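Long-range contact in 6b protein (Agrobacterium vitis, PDB 3AQ2), which disturbs plant cell proliferation, probably by acting on the host miRNA machinery, and has an ADP-ribosylation fold: residues L77-F91 with L189-G201. Numbering follows the deposited sequence.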
ATOM      1  N   LEU A  77       5.329   3.526 -12.043  1.00 18.03           N
ATOM      2  CA  LEU A  77       5.646   4.874 -11.561  1.00 18.65           C
ATOM      3  C   LEU A  77       5.936   4.863 -10.066  1.00 18.43           C
ATOM      4  O   LEU A  77       6.926   5.428  -9.615  1.00 18.61           O
ATOM      5  CB  LEU A  77       4.500   5.849 -11.851  1.00 19.44           C
ATOM      6  CG  LEU A  77       4.640   7.266 -11.271  1.00 20.74           C
ATOM      7  CD1 LEU A  77       5.670   8.089 -12.052  1.00 24.58           C
ATOM      8  CD2 LEU A  77       3.288   7.964 -11.242  1.00 23.18           C
ATOM      9  N   CYS A  78       5.066   4.210  -9.300  1.00 17.78           N
ATOM     10  CA  CYS A  78       5.183   4.241  -7.847  1.00 18.05           C
ATOM     11  C   CYS A  78       6.301   3.344  -7.341  1.00 18.68           C
ATOM     12  O   CYS A  78       7.071   3.742  -6.479  1.00 17.82           O
ATOM     13  CB  CYS A  78       3.843   3.894  -7.195  1.00 17.72           C
ATOM     14  SG  CYS A  78       2.624   5.157  -7.437  1.00 19.83           S
ATOM     15  N   GLY A  79       6.384   2.122  -7.872  1.00 20.23           N
ATOM     16  CA  GLY A  79       7.479   1.211  -7.520  1.00 22.43           C
ATOM     17  C   GLY A  79       8.881   1.738  -7.766  1.00 24.45           C
ATOM     18  O   GLY A  79       9.746   1.674  -6.881  1.00 25.75           O
ATOM     19  N   LEU A  80       9.118   2.275  -8.959  1.00 24.73           N
ATOM     20  CA  LEU A  80      10.445   2.755  -9.345  1.00 26.04           C
ATOM     21  C   LEU A  80      10.850   4.045  -8.650  1.00 24.85           C
ATOM     22  O   LEU A  80      12.032   4.395  -8.614  1.00 26.01           O
ATOM     23  CB  LEU A  80      10.528   2.941 -10.864  1.00 27.47           C
ATOM     24  CG  LEU A  80      10.859   1.684 -11.681  1.00 30.92           C
ATOM     25  CD1 LEU A  80      10.369   1.793 -13.121  1.00 33.36           C
ATOM     26  CD2 LEU A  80      12.359   1.367 -11.640  1.00 33.61           C
ATOM     27  N   ASN A  81       9.875   4.750  -8.083  1.00 22.43           N
ATOM     28  CA  ASN A  81      10.116   6.099  -7.599  1.00 21.10           C
ATOM     29  C   ASN A  81       9.789   6.323  -6.132  1.00 19.17           C
ATOM     30  O   ASN A  81       9.866   7.458  -5.657  1.00 19.08           O
ATOM     31  CB  ASN A  81       9.361   7.113  -8.449  1.00 21.46           C
ATOM     32  CG  ASN A  81       9.839   7.134  -9.881  1.00 24.26           C
ATOM     33  OD1 ASN A  81       9.412   6.324 -10.713  1.00 26.29           O
ATOM     34  ND2 ASN A  81      10.750   8.047 -10.173  1.00 25.90           N
ATOM     35  N   ARG A  82       9.443   5.244  -5.430  1.00 17.61           N
ATOM     36  CA  ARG A  82       9.093   5.301  -4.009  1.00 16.38           C
ATOM     37  C   ARG A  82       7.942   6.274  -3.760  1.00 14.79           C
ATOM     38  O   ARG A  82       8.054   7.201  -2.949  1.00 13.85           O
ATOM     39  CB  ARG A  82      10.316   5.674  -3.169  1.00 17.54           C
ATOM     40  CG  ARG A  82      10.383   4.921  -1.868  1.00 20.50           C
ATOM     41  CD  ARG A  82      11.617   5.301  -1.067  1.00 25.14           C
ATOM     42  NE  ARG A  82      12.850   5.102  -1.818  1.00 27.74           N
ATOM     43  CZ  ARG A  82      13.614   6.086  -2.280  1.00 31.02           C
ATOM     44  NH1 ARG A  82      13.280   7.355  -2.069  1.00 31.86           N
ATOM     45  NH2 ARG A  82      14.718   5.803  -2.956  1.00 32.68           N
ATOM     46  N   LEU A  83       6.846   6.063  -4.484  1.00 13.40           N
ATOM     47  CA  LEU A  83       5.646   6.882  -4.337  1.00 12.77           C
ATOM     48  C   LEU A  83       4.450   6.031  -3.959  1.00 12.22           C
ATOM     49  O   LEU A  83       4.372   4.853  -4.312  1.00 12.26           O
ATOM     50  CB  LEU A  83       5.329   7.631  -5.631  1.00 12.38           C
ATOM     51  CG  LEU A  83       6.417   8.558  -6.179  1.00 13.94           C
ATOM     52  CD1 LEU A  83       6.110   9.004  -7.603  1.00 16.80           C
ATOM     53  CD2 LEU A  83       6.611   9.758  -5.258  1.00 13.59           C
ATOM     54  N   LEU A  84       3.519   6.645  -3.242  1.00 12.13           N
ATOM     55  CA  LEU A  84       2.241   6.017  -2.969  1.00 11.78           C
ATOM     56  C   LEU A  84       1.129   6.956  -3.462  1.00 11.55           C
ATOM     57  O   LEU A  84       1.161   8.149  -3.160  1.00 10.76           O
ATOM     58  CB  LEU A  84       2.114   5.757  -1.477  1.00 12.33           C
ATOM     59  CG  LEU A  84       0.973   4.833  -1.050  1.00 13.42           C
ATOM     60  CD1 LEU A  84       1.243   3.374  -1.472  1.00 14.51           C
ATOM     61  CD2 LEU A  84       0.759   4.943   0.438  1.00 15.07           C
ATOM     62  N   PRO A  85       0.159   6.423  -4.242  1.00 11.20           N
ATOM     63  CA  PRO A  85      -0.935   7.258  -4.750  1.00 11.49           C
ATOM     64  C   PRO A  85      -2.106   7.347  -3.778  1.00 11.14           C
ATOM     65  O   PRO A  85      -2.316   6.441  -2.965  1.00 11.17           O
ATOM     66  CB  PRO A  85      -1.403   6.494  -5.990  1.00 11.55           C
ATOM     67  CG  PRO A  85      -1.188   5.056  -5.637  1.00 10.72           C
ATOM     68  CD  PRO A  85       0.038   5.022  -4.701  1.00 10.85           C
ATOM     69  N   SER A  86      -2.867   8.433  -3.866  1.00 11.20           N
ATOM     70  CA  SER A  86      -4.200   8.425  -3.280  1.00 10.52           C
ATOM     71  C   SER A  86      -5.097   7.559  -4.169  1.00 10.73           C
ATOM     72  O   SER A  86      -4.863   7.430  -5.385  1.00 10.60           O
ATOM     73  CB  SER A  86      -4.774   9.841  -3.187  1.00 11.90           C
ATOM     74  OG  SER A  86      -4.880  10.396  -4.488  1.00 12.72           O
ATOM     75  N   ASN A  87      -6.104   6.947  -3.554  1.00  9.92           N
ATOM     76  CA  ASN A  87      -7.127   6.209  -4.301  1.00 10.28           C
ATOM     77  C   ASN A  87      -8.533   6.568  -3.819  1.00 11.41           C
ATOM     78  O   ASN A  87      -9.493   5.824  -4.031  1.00 11.63           O
ATOM     79  CB  ASN A  87      -6.883   4.693  -4.241  1.00 10.05           C
ATOM     80  CG  ASN A  87      -6.762   4.177  -2.831  1.00  9.35           C
ATOM     81  OD1 ASN A  87      -7.075   4.889  -1.866  1.00  9.53           O
ATOM     82  ND2 ASN A  87      -6.315   2.919  -2.693  1.00 10.04           N
ATOM     83  N   SER A  88      -8.634   7.719  -3.158  1.00 11.64           N
ATOM     84  CA  SER A  88      -9.885   8.218  -2.623  1.00 13.46           C
ATOM     85  C   SER A  88      -9.732   9.738  -2.498  1.00 13.68           C
ATOM     86  O   SER A  88      -8.601  10.234  -2.454  1.00 13.71           O
ATOM     87  CB  SER A  88     -10.130   7.562  -1.255  1.00 13.98           C
ATOM     88  OG  SER A  88     -11.514   7.409  -0.998  1.00 18.31           O
ATOM     89  N   PRO A  89     -10.849  10.492  -2.457  1.00 14.23           N
ATOM     90  CA  PRO A  89     -10.710  11.950  -2.314  1.00 14.68           C
ATOM     91  C   PRO A  89     -10.132  12.382  -0.953  1.00 14.61           C
ATOM     92  O   PRO A  89      -9.914  11.539  -0.076  1.00 13.94           O
ATOM     93  CB  PRO A  89     -12.147  12.465  -2.513  1.00 15.90           C
ATOM     94  CG  PRO A  89     -13.019  11.340  -2.159  1.00 15.94           C
ATOM     95  CD  PRO A  89     -12.261  10.088  -2.585  1.00 14.32           C
ATOM     96  N   ALA A  90      -9.877  13.681  -0.789  1.00 14.90           N
ATOM     97  CA  ALA A  90      -9.248  14.197   0.438  1.00 15.08           C
ATOM     98  C   ALA A  90      -7.908  13.493   0.735  1.00 15.01           C
ATOM     99  O   ALA A  90      -7.565  13.215   1.902  1.00 15.09           O
ATOM    100  CB  ALA A  90     -10.209  14.112   1.626  1.00 15.20           C
ATOM    101  N   PHE A  91      -7.173  13.198  -0.343  1.00 14.84           N
ATOM    102  CA  PHE A  91      -5.817  12.631  -0.287  1.00 14.38           C
ATOM    103  C   PHE A  91      -5.720  11.314   0.477  1.00 13.84           C
ATOM    104  O   PHE A  91      -4.709  11.026   1.115  1.00 14.37           O
ATOM    105  CB  PHE A  91      -4.813  13.656   0.260  1.00 15.78           C
ATOM    106  CG  PHE A  91      -4.930  15.005  -0.382  1.00 17.36           C
ATOM    107  CD1 PHE A  91      -5.504  16.069   0.306  1.00 20.19           C
ATOM    108  CD2 PHE A  91      -4.489  15.206  -1.687  1.00 17.67           C
ATOM    109  CE1 PHE A  91      -5.615  17.326  -0.289  1.00 22.47           C
ATOM    110  CE2 PHE A  91      -4.596  16.460  -2.294  1.00 21.29           C
ATOM    111  CZ  PHE A  91      -5.166  17.522  -1.592  1.00 21.76           C
ATOM    112  N   LEU A 189       0.550  15.569   2.336  1.00 16.25           N
ATOM    113  CA  LEU A 189      -0.818  15.501   1.854  1.00 17.25           C
ATOM    114  C   LEU A 189      -0.811  15.842   0.374  1.00 17.46           C
ATOM    115  O   LEU A 189      -0.676  17.009  -0.009  1.00 18.05           O
ATOM    116  CB  LEU A 189      -1.717  16.475   2.613  1.00 18.28           C
ATOM    117  CG  LEU A 189      -2.267  16.045   3.972  1.00 20.29           C
ATOM    118  CD1 LEU A 189      -2.904  17.252   4.656  1.00 22.83           C
ATOM    119  CD2 LEU A 189      -3.283  14.925   3.816  1.00 21.58           C
ATOM    120  N   SER A 190      -0.959  14.811  -0.448  1.00 16.96           N
ATOM    121  CA  SER A 190      -0.870  14.937  -1.900  1.00 17.76           C
ATOM    122  C   SER A 190      -1.489  13.700  -2.538  1.00 16.77           C
ATOM    123  O   SER A 190      -1.666  12.664  -1.884  1.00 16.62           O
ATOM    124  CB  SER A 190       0.591  15.039  -2.344  1.00 17.77           C
ATOM    125  OG  SER A 190       0.674  15.364  -3.725  1.00 21.43           O
ATOM    126  N   ASP A 191      -1.804  13.787  -3.825  1.00 16.83           N
ATOM    127  CA  ASP A 191      -2.303  12.596  -4.522  1.00 16.26           C
ATOM    128  C   ASP A 191      -1.182  11.639  -4.933  1.00 15.58           C
ATOM    129  O   ASP A 191      -1.441  10.502  -5.339  1.00 14.63           O
ATOM    130  CB  ASP A 191      -3.183  12.992  -5.697  1.00 17.45           C
ATOM    131  CG  ASP A 191      -4.475  13.637  -5.238  1.00 18.16           C
ATOM    132  OD1 ASP A 191      -5.238  12.989  -4.483  1.00 18.09           O
ATOM    133  OD2 ASP A 191      -4.721  14.797  -5.622  1.00 22.62           O
ATOM    134  N   LEU A 192       0.060  12.106  -4.811  1.00 15.67           N
ATOM    135  CA  LEU A 192       1.236  11.232  -4.879  1.00 15.30           C
ATOM    136  C   LEU A 192       2.218  11.678  -3.807  1.00 15.10           C
ATOM    137  O   LEU A 192       2.710  12.818  -3.837  1.00 16.09           O
ATOM    138  CB  LEU A 192       1.936  11.307  -6.244  1.00 16.39           C
ATOM    139  CG  LEU A 192       1.373  10.611  -7.479  1.00 17.80           C
ATOM    140  CD1 LEU A 192       2.258  10.960  -8.662  1.00 18.09           C
ATOM    141  CD2 LEU A 192       1.296   9.099  -7.306  1.00 18.59           C
ATOM    142  N   ILE A 193       2.501  10.789  -2.866  1.00 14.10           N
ATOM    143  CA  ILE A 193       3.428  11.086  -1.778  1.00 13.70           C
ATOM    144  C   ILE A 193       4.687  10.228  -1.862  1.00 13.16           C
ATOM    145  O   ILE A 193       4.665   9.127  -2.411  1.00 13.16           O
ATOM    146  CB  ILE A 193       2.750  10.914  -0.384  1.00 13.45           C
ATOM    147  CG1 ILE A 193       2.281   9.471  -0.145  1.00 13.00           C
ATOM    148  CG2 ILE A 193       1.572  11.896  -0.247  1.00 13.90           C
ATOM    149  CD1 ILE A 193       1.850   9.193   1.299  1.00 13.57           C
ATOM    150  N   HIS A 194       5.791  10.743  -1.342  1.00 12.96           N
ATOM    151  CA  HIS A 194       6.985   9.935  -1.154  1.00 13.53           C
ATOM    152  C   HIS A 194       6.726   8.905  -0.045  1.00 13.04           C
ATOM    153  O   HIS A 194       6.390   9.274   1.086  1.00 13.23           O
ATOM    154  CB  HIS A 194       8.153  10.851  -0.793  1.00 14.53           C
ATOM    155  CG  HIS A 194       9.381  10.137  -0.337  1.00 17.01           C
ATOM    156  ND1 HIS A 194       9.867   9.001  -0.951  1.00 21.00           N
ATOM    157  CD2 HIS A 194      10.265  10.445   0.642  1.00 20.15           C
ATOM    158  CE1 HIS A 194      10.977   8.618  -0.343  1.00 19.69           C
ATOM    159  NE2 HIS A 194      11.234   9.471   0.632  1.00 23.06           N
ATOM    160  N   TYR A 195       6.873   7.620  -0.369  1.00 12.62           N
ATOM    161  CA  TYR A 195       6.523   6.556   0.576  1.00 12.40           C
ATOM    162  C   TYR A 195       7.236   5.254   0.201  1.00 12.66           C
ATOM    163  O   TYR A 195       7.273   4.902  -0.978  1.00 12.59           O
ATOM    164  CB  TYR A 195       5.003   6.337   0.560  1.00 11.54           C
ATOM    165  CG  TYR A 195       4.475   5.533   1.727  1.00 11.13           C
ATOM    166  CD1 TYR A 195       3.955   6.178   2.855  1.00 10.93           C
ATOM    167  CD2 TYR A 195       4.492   4.133   1.701  1.00 11.80           C
ATOM    168  CE1 TYR A 195       3.470   5.445   3.940  1.00 11.19           C
ATOM    169  CE2 TYR A 195       4.014   3.387   2.779  1.00 11.69           C
ATOM    170  CZ  TYR A 195       3.501   4.055   3.891  1.00 11.12           C
ATOM    171  OH  TYR A 195       3.024   3.324   4.955  1.00 11.68           O
ATOM    172  N   PRO A 196       7.809   4.540   1.194  1.00 12.31           N
ATOM    173  CA  PRO A 196       8.563   3.333   0.840  1.00 12.35           C
ATOM    174  C   PRO A 196       7.652   2.217   0.355  1.00 11.60           C
ATOM    175  O   PRO A 196       6.619   1.947   0.966  1.00 11.59           O
ATOM    176  CB  PRO A 196       9.224   2.918   2.163  1.00 12.47           C
ATOM    177  CG  PRO A 196       9.142   4.150   3.047  1.00 13.52           C
ATOM    178  CD  PRO A 196       7.845   4.779   2.648  1.00 12.82           C
ATOM    179  N   ILE A 197       8.050   1.590  -0.744  1.00 11.38           N
ATOM    180  CA  ILE A 197       7.322   0.458  -1.298  1.00 10.36           C
ATOM    181  C   ILE A 197       8.163  -0.790  -1.079  1.00 10.95           C
ATOM    182  O   ILE A 197       9.340  -0.809  -1.434  1.00 11.58           O
ATOM    183  CB  ILE A 197       7.040   0.672  -2.817  1.00 10.29           C
ATOM    184  CG1 ILE A 197       6.322   2.018  -3.067  1.00 10.25           C
ATOM    185  CG2 ILE A 197       6.238  -0.516  -3.393  1.00  9.69           C
ATOM    186  CD1 ILE A 197       4.988   2.198  -2.311  1.00 10.09           C
ATOM    187  N   VAL A 198       7.576  -1.821  -0.471  1.00 10.42           N
ATOM    188  CA  VAL A 198       8.303  -3.066  -0.243  1.00 10.34           C
ATOM    189  C   VAL A 198       8.453  -3.837  -1.559  1.00 10.25           C
ATOM    190  O   VAL A 198       9.560  -4.242  -1.937  1.00 11.05           O
ATOM    191  CB  VAL A 198       7.624  -3.943   0.822  1.00 10.19           C
ATOM    192  CG1 VAL A 198       8.390  -5.267   0.993  1.00 10.78           C
ATOM    193  CG2 VAL A 198       7.536  -3.178   2.145  1.00 11.73           C
ATOM    194  N   ALA A 199       7.334  -4.017  -2.248  1.00  9.89           N
ATOM    195  CA  ALA A 199       7.309  -4.784  -3.489  1.00 10.26           C
ATOM    196  C   ALA A 199       6.175  -4.309  -4.388  1.00 10.16           C
ATOM    197  O   ALA A 199       5.239  -3.647  -3.927  1.00  9.89           O
ATOM    198  CB  ALA A 199       7.146  -6.274  -3.183  1.00 10.96           C
ATOM    199  N   LEU A 200       6.258  -4.656  -5.670  1.00 10.63           N
ATOM    200  CA  LEU A 200       5.124  -4.474  -6.583  1.00 10.34           C
ATOM    201  C   LEU A 200       4.904  -5.777  -7.346  1.00 10.22           C
ATOM    202  O   LEU A 200       5.817  -6.600  -7.469  1.00 11.11           O
ATOM    203  CB  LEU A 200       5.339  -3.298  -7.549  1.00 11.32           C
ATOM    204  CG  LEU A 200       6.402  -3.412  -8.655  1.00 12.17           C
ATOM    205  CD1 LEU A 200       6.000  -2.589  -9.877  1.00 15.35           C
ATOM    206  CD2 LEU A 200       7.793  -2.968  -8.159  1.00 12.51           C
ATOM    207  N   GLY A 201       3.684  -5.981  -7.835  1.00  9.22           N
ATOM    208  CA  GLY A 201       3.411  -7.215  -8.558  1.00  9.27           C
ATOM    209  C   GLY A 201       2.108  -7.137  -9.310  1.00  9.17           C
ATOM    210  O   GLY A 201       1.467  -6.080  -9.364  1.00  9.10           O
TER
HETATM  211  O   HOH W   1      -7.603  13.022  -3.213  1.00 26.84           O
HETATM  212  O   HOH W   2      -1.862  12.094   1.035  1.00 16.58           O
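Leu-189 CD2 rests 4.1 Å from Phe-91 CB, in the loops beside a two-stranded antiparallel sheet (83-85 with 192-194) of this ADP-ribosylation fold. Next along, the backbone of Ser-190 passes the Phe-91 ring obliquely, Ser-190 C 3.5 Å from Phe-91 CD2. Asp-191 holds Ser-86 twice: its O accepts from Ser-86 N, and its OD1 takes Ser-86 OG at 2.6 Å on the anti side, while a water joins that same OD1 to Ser-88 O and Phe-91 N. Leu-192 CD2 lies against Pro-85 CB and Cys-78 SG, its CD1 against Leu-77 CD2, tying the strand to helix 72-81. Ile-193 and Leu-84 form the antiparallel hydrogen-bonded pair, each N-H donating to the other's carbonyl O. The ring of His-194 stands beside the Arg-82 side chain, the guanidinium and imidazole planes 75° apart. At the Schellman turn after the helix, Arg-82 O receives two N-H groups, His-194 ND1 in the carbonyl plane at 3.2 Å and Tyr-195 N from above it at 2.9 Å. With its CG anti to the backbone N (chi1 -165°), Tyr-195 runs alongside Leu-84, whose CD2 makes a CH-pi contact 4.0 Å from the ring centroid; Tyr-195 OH is hydrogen-bonded to Leu-138 O. Ile-197 CD1 then reaches Leu-84 CD1, and Leu-200 CD2 packs 4.2 Å from Gly-79 CA.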